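Local coordinates for protein nucleoporin NUP82 (PDB 5CWW) that probably serves as a structural component of the nuclear pore complex; this piece is the protein's N-terminal beta-propeller domain, at residues Q436-D442 with L470-F476. Residues are numbered along the deposited sequence; the frame is centred on the assembly and turned at random.
Sequences QVKICLD and LLTFQTF
A classic beta bulge interrupts the antiparallel pairing of strands 437-441 and 470-476, neighbours within one sheet of the propeller. Phe-473 and Gln-474 both face Ile-439, whose carbonyl O takes two backbone bonds: from Phe-473 N at 2.8 Å, and from Gln-474 N at 3.3 Å, the latter in the carbonyl plane on a lone pair. Regular bonding resumes on each side, with Val-437 N to Phe-476 O at 2.8 Å, almost straight at 177°, and Leu-441 N to Leu-471 O at 2.8 Å. The side chains of Val-437 and Phe-476 lie side by side; chi1 of 56° turns the Phe-476 ring toward the neighbouring strand, where Val-437 CB sits over one ring face, offset toward the rim and 4.1 Å from the centroid, a CH-pi contact. Arg-549 adds a cation-pi contact to this ring. On the other face of the sheet, Lys-438 runs beside Thr-475, CG 3.5 Å from OG1; its NZ meets Glu-382 in a salt bridge and bonds to Asn-378. Thr-475 and Phe-476 also pair in parallel with a strand of another protein's chain. The bulge thus absorbs an extra residue while Ile-439 O, as shared acceptor, keeps both its N-H groups bonded, Gln-474 N the longer.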
ATOM      1  N   GLN B 436       4.075  13.231  11.632  1.00 58.85           N
ATOM      2  CA  GLN B 436       4.892  13.960  10.671  1.00 58.92           C
ATOM      3  C   GLN B 436       4.415  13.669   9.255  1.00 55.43           C
ATOM      4  O   GLN B 436       4.146  12.518   8.907  1.00 55.31           O
ATOM      5  CB  GLN B 436       6.371  13.582  10.815  1.00 61.45           C
ATOM      6  CG  GLN B 436       7.301  14.246   9.797  1.00 62.41           C
ATOM      7  CD  GLN B 436       8.620  13.512   9.642  1.00 62.15           C
ATOM      8  OE1 GLN B 436       8.724  12.545   8.878  1.00 61.91           O
ATOM      9  NE2 GLN B 436       9.636  13.969  10.361  1.00 62.78           N
ATOM     10  N   VAL B 437       4.309  14.722   8.452  1.00 52.04           N
ATOM     11  CA  VAL B 437       3.947  14.596   7.045  1.00 48.41           C
ATOM     12  C   VAL B 437       5.128  14.996   6.175  1.00 48.00           C
ATOM     13  O   VAL B 437       5.793  15.999   6.437  1.00 47.94           O
ATOM     14  CB  VAL B 437       2.731  15.471   6.684  1.00 49.60           C
ATOM     15  CG1 VAL B 437       2.397  15.347   5.200  1.00 47.39           C
ATOM     16  CG2 VAL B 437       1.529  15.081   7.531  1.00 50.29           C
ATOM     17  N   LYS B 438       5.380  14.205   5.141  1.00 49.63           N
ATOM     18  CA  LYS B 438       6.465  14.472   4.211  1.00 51.19           C
ATOM     19  C   LYS B 438       5.916  14.536   2.793  1.00 50.56           C
ATOM     20  O   LYS B 438       5.256  13.605   2.332  1.00 49.52           O
ATOM     21  CB  LYS B 438       7.545  13.397   4.331  1.00 52.28           C
ATOM     22  CG  LYS B 438       8.851  13.751   3.643  1.00 53.43           C
ATOM     23  CD  LYS B 438       9.932  12.714   3.919  1.00 54.11           C
ATOM     24  CE  LYS B 438      10.414  12.768   5.364  1.00 57.25           C
ATOM     25  NZ  LYS B 438      11.320  11.638   5.692  1.00 58.27           N
ATOM     26  N   ILE B 439       6.174  15.652   2.119  1.00 50.01           N
ATOM     27  CA  ILE B 439       5.711  15.862   0.753  1.00 49.90           C
ATOM     28  C   ILE B 439       6.875  15.679  -0.208  1.00 51.45           C
ATOM     29  O   ILE B 439       7.825  16.464  -0.203  1.00 51.87           O
ATOM     30  CB  ILE B 439       5.099  17.266   0.564  1.00 49.67           C
ATOM     31  CG1 ILE B 439       4.036  17.543   1.633  1.00 49.98           C
ATOM     32  CG2 ILE B 439       4.518  17.415  -0.842  1.00 50.79           C
ATOM     33  CD1 ILE B 439       2.893  16.540   1.649  1.00 47.54           C
ATOM     34  N   CYS B 440       6.795  14.636  -1.024  1.00 50.50           N
ATOM     35  CA  CYS B 440       7.855  14.306  -1.967  1.00 50.96           C
ATOM     36  C   CYS B 440       7.383  14.465  -3.404  1.00 51.77           C
ATOM     37  O   CYS B 440       6.220  14.208  -3.716  1.00 53.72           O
ATOM     38  CB  CYS B 440       8.344  12.876  -1.737  1.00 49.53           C
ATOM     39  SG  CYS B 440       8.826  12.551  -0.033  1.00 50.62           S
ATOM     40  N   LEU B 441       8.299  14.879  -4.273  1.00 52.29           N
ATOM     41  CA  LEU B 441       8.002  15.050  -5.688  1.00 49.70           C
ATOM     42  C   LEU B 441       8.737  14.002  -6.509  1.00 50.08           C
ATOM     43  O   LEU B 441       9.928  13.757  -6.305  1.00 51.38           O
ATOM     44  CB  LEU B 441       8.389  16.450  -6.158  1.00 50.45           C
ATOM     45  CG  LEU B 441       7.711  17.617  -5.440  1.00 49.70           C
ATOM     46  CD1 LEU B 441       8.354  18.937  -5.858  1.00 52.29           C
ATOM     47  CD2 LEU B 441       6.215  17.631  -5.723  1.00 49.89           C
ATOM     48  N   ASP B 442       8.014  13.385  -7.436  1.00 50.89           N
ATOM     49  CA  ASP B 442       8.595  12.397  -8.333  1.00 51.21           C
ATOM     50  C   ASP B 442       9.224  13.092  -9.535  1.00 51.62           C
ATOM     51  O   ASP B 442       8.616  13.197 -10.601  1.00 52.29           O
ATOM     52  CB  ASP B 442       7.533  11.391  -8.778  1.00 51.78           C
ATOM     53  CG  ASP B 442       8.093  10.315  -9.687  1.00 52.65           C
ATOM     54  OD1 ASP B 442       9.332  10.142  -9.717  1.00 54.06           O
ATOM     55  OD2 ASP B 442       7.292   9.635 -10.363  1.00 52.98           O
ATOM     56  N   LEU B 470      13.114   9.985  -4.835  1.00 49.24           N
ATOM     57  CA  LEU B 470      12.096  11.018  -4.716  1.00 47.65           C
ATOM     58  C   LEU B 470      12.743  12.264  -4.125  1.00 47.80           C
ATOM     59  O   LEU B 470      13.704  12.163  -3.361  1.00 49.89           O
ATOM     60  CB  LEU B 470      10.936  10.554  -3.835  1.00 48.36           C
ATOM     61  CG  LEU B 470      10.110   9.372  -4.344  1.00 50.01           C
ATOM     62  CD1 LEU B 470       9.181   8.866  -3.249  1.00 49.86           C
ATOM     63  CD2 LEU B 470       9.316   9.766  -5.580  1.00 51.00           C
ATOM     64  N   LEU B 471      12.208  13.431  -4.473  1.00 46.17           N
ATOM     65  CA  LEU B 471      12.705  14.698  -3.942  1.00 46.95           C
ATOM     66  C   LEU B 471      11.847  15.155  -2.771  1.00 46.19           C
ATOM     67  O   LEU B 471      10.675  15.485  -2.944  1.00 45.01           O
ATOM     68  CB  LEU B 471      12.721  15.774  -5.034  1.00 48.95           C
ATOM     69  CG  LEU B 471      13.051  17.205  -4.585  1.00 51.70           C
ATOM     70  CD1 LEU B 471      14.416  17.275  -3.916  1.00 53.79           C
ATOM     71  CD2 LEU B 471      12.987  18.164  -5.765  1.00 52.71           C
ATOM     72  N   THR B 472      12.436  15.176  -1.581  1.00 48.99           N
ATOM     73  CA  THR B 472      11.740  15.684  -0.409  1.00 52.08           C
ATOM     74  C   THR B 472      11.582  17.193  -0.542  1.00 53.60           C
ATOM     75  O   THR B 472      12.563  17.932  -0.494  1.00 56.45           O
ATOM     76  CB  THR B 472      12.490  15.359   0.897  1.00 53.75           C
ATOM     77  OG1 THR B 472      12.824  13.966   0.930  1.00 54.56           O
ATOM     78  CG2 THR B 472      11.635  15.699   2.108  1.00 53.45           C
ATOM     79  N   PHE B 473      10.346  17.643  -0.721  1.00 53.02           N
ATOM     80  CA  PHE B 473      10.074  19.063  -0.890  1.00 56.22           C
ATOM     81  C   PHE B 473       9.833  19.741   0.450  1.00 55.73           C
ATOM     82  O   PHE B 473      10.313  20.849   0.690  1.00 55.64           O
ATOM     83  CB  PHE B 473       8.866  19.282  -1.799  1.00 59.45           C
ATOM     84  CG  PHE B 473       8.299  20.665  -1.704  1.00 66.73           C
ATOM     85  CD1 PHE B 473       8.981  21.745  -2.238  1.00 70.48           C
ATOM     86  CD2 PHE B 473       7.093  20.890  -1.063  1.00 71.04           C
ATOM     87  CE1 PHE B 473       8.468  23.025  -2.139  1.00 72.93           C
ATOM     88  CE2 PHE B 473       6.572  22.166  -0.963  1.00 73.49           C
ATOM     89  CZ  PHE B 473       7.262  23.234  -1.498  1.00 74.94           C
ATOM     90  N   GLN B 474       9.094  19.067   1.323  1.00 56.28           N
ATOM     91  CA  GLN B 474       8.714  19.649   2.600  1.00 57.40           C
ATOM     92  C   GLN B 474       8.383  18.572   3.632  1.00 55.56           C
ATOM     93  O   GLN B 474       7.875  17.502   3.293  1.00 55.43           O
ATOM     94  CB  GLN B 474       7.524  20.590   2.404  1.00 60.26           C
ATOM     95  CG  GLN B 474       7.055  21.282   3.665  1.00 65.35           C
ATOM     96  CD  GLN B 474       5.931  22.265   3.397  1.00 69.35           C
ATOM     97  OE1 GLN B 474       5.288  22.219   2.348  1.00 69.51           O
ATOM     98  NE2 GLN B 474       5.693  23.165   4.344  1.00 72.91           N
ATOM     99  N   THR B 475       8.681  18.874   4.891  1.00 54.95           N
ATOM    100  CA  THR B 475       8.380  17.986   6.004  1.00 54.48           C
ATOM    101  C   THR B 475       7.871  18.822   7.167  1.00 55.18           C
ATOM    102  O   THR B 475       8.506  19.805   7.542  1.00 57.30           O
ATOM    103  CB  THR B 475       9.620  17.184   6.454  1.00 56.53           C
ATOM    104  OG1 THR B 475      10.222  16.543   5.322  1.00 57.43           O
ATOM    105  CG2 THR B 475       9.243  16.135   7.494  1.00 56.72           C
ATOM    106  N   PHE B 476       6.733  18.446   7.740  1.00 53.41           N
ATOM    107  CA  PHE B 476       6.187  19.192   8.868  1.00 55.37           C
ATOM    108  C   PHE B 476       5.384  18.314   9.824  1.00 55.07           C
ATOM    109  O   PHE B 476       4.767  17.330   9.415  1.00 53.75           O
ATOM    110  CB  PHE B 476       5.310  20.344   8.364  1.00 57.74           C
ATOM    111  CG  PHE B 476       4.191  19.909   7.455  1.00 57.65           C
ATOM    112  CD1 PHE B 476       2.980  19.487   7.977  1.00 58.26           C
ATOM    113  CD2 PHE B 476       4.349  19.934   6.079  1.00 57.73           C
ATOM    114  CE1 PHE B 476       1.949  19.094   7.144  1.00 55.93           C
ATOM    115  CE2 PHE B 476       3.321  19.542   5.241  1.00 56.75           C
ATOM    116  CZ  PHE B 476       2.120  19.120   5.775  1.00 55.81           C
TER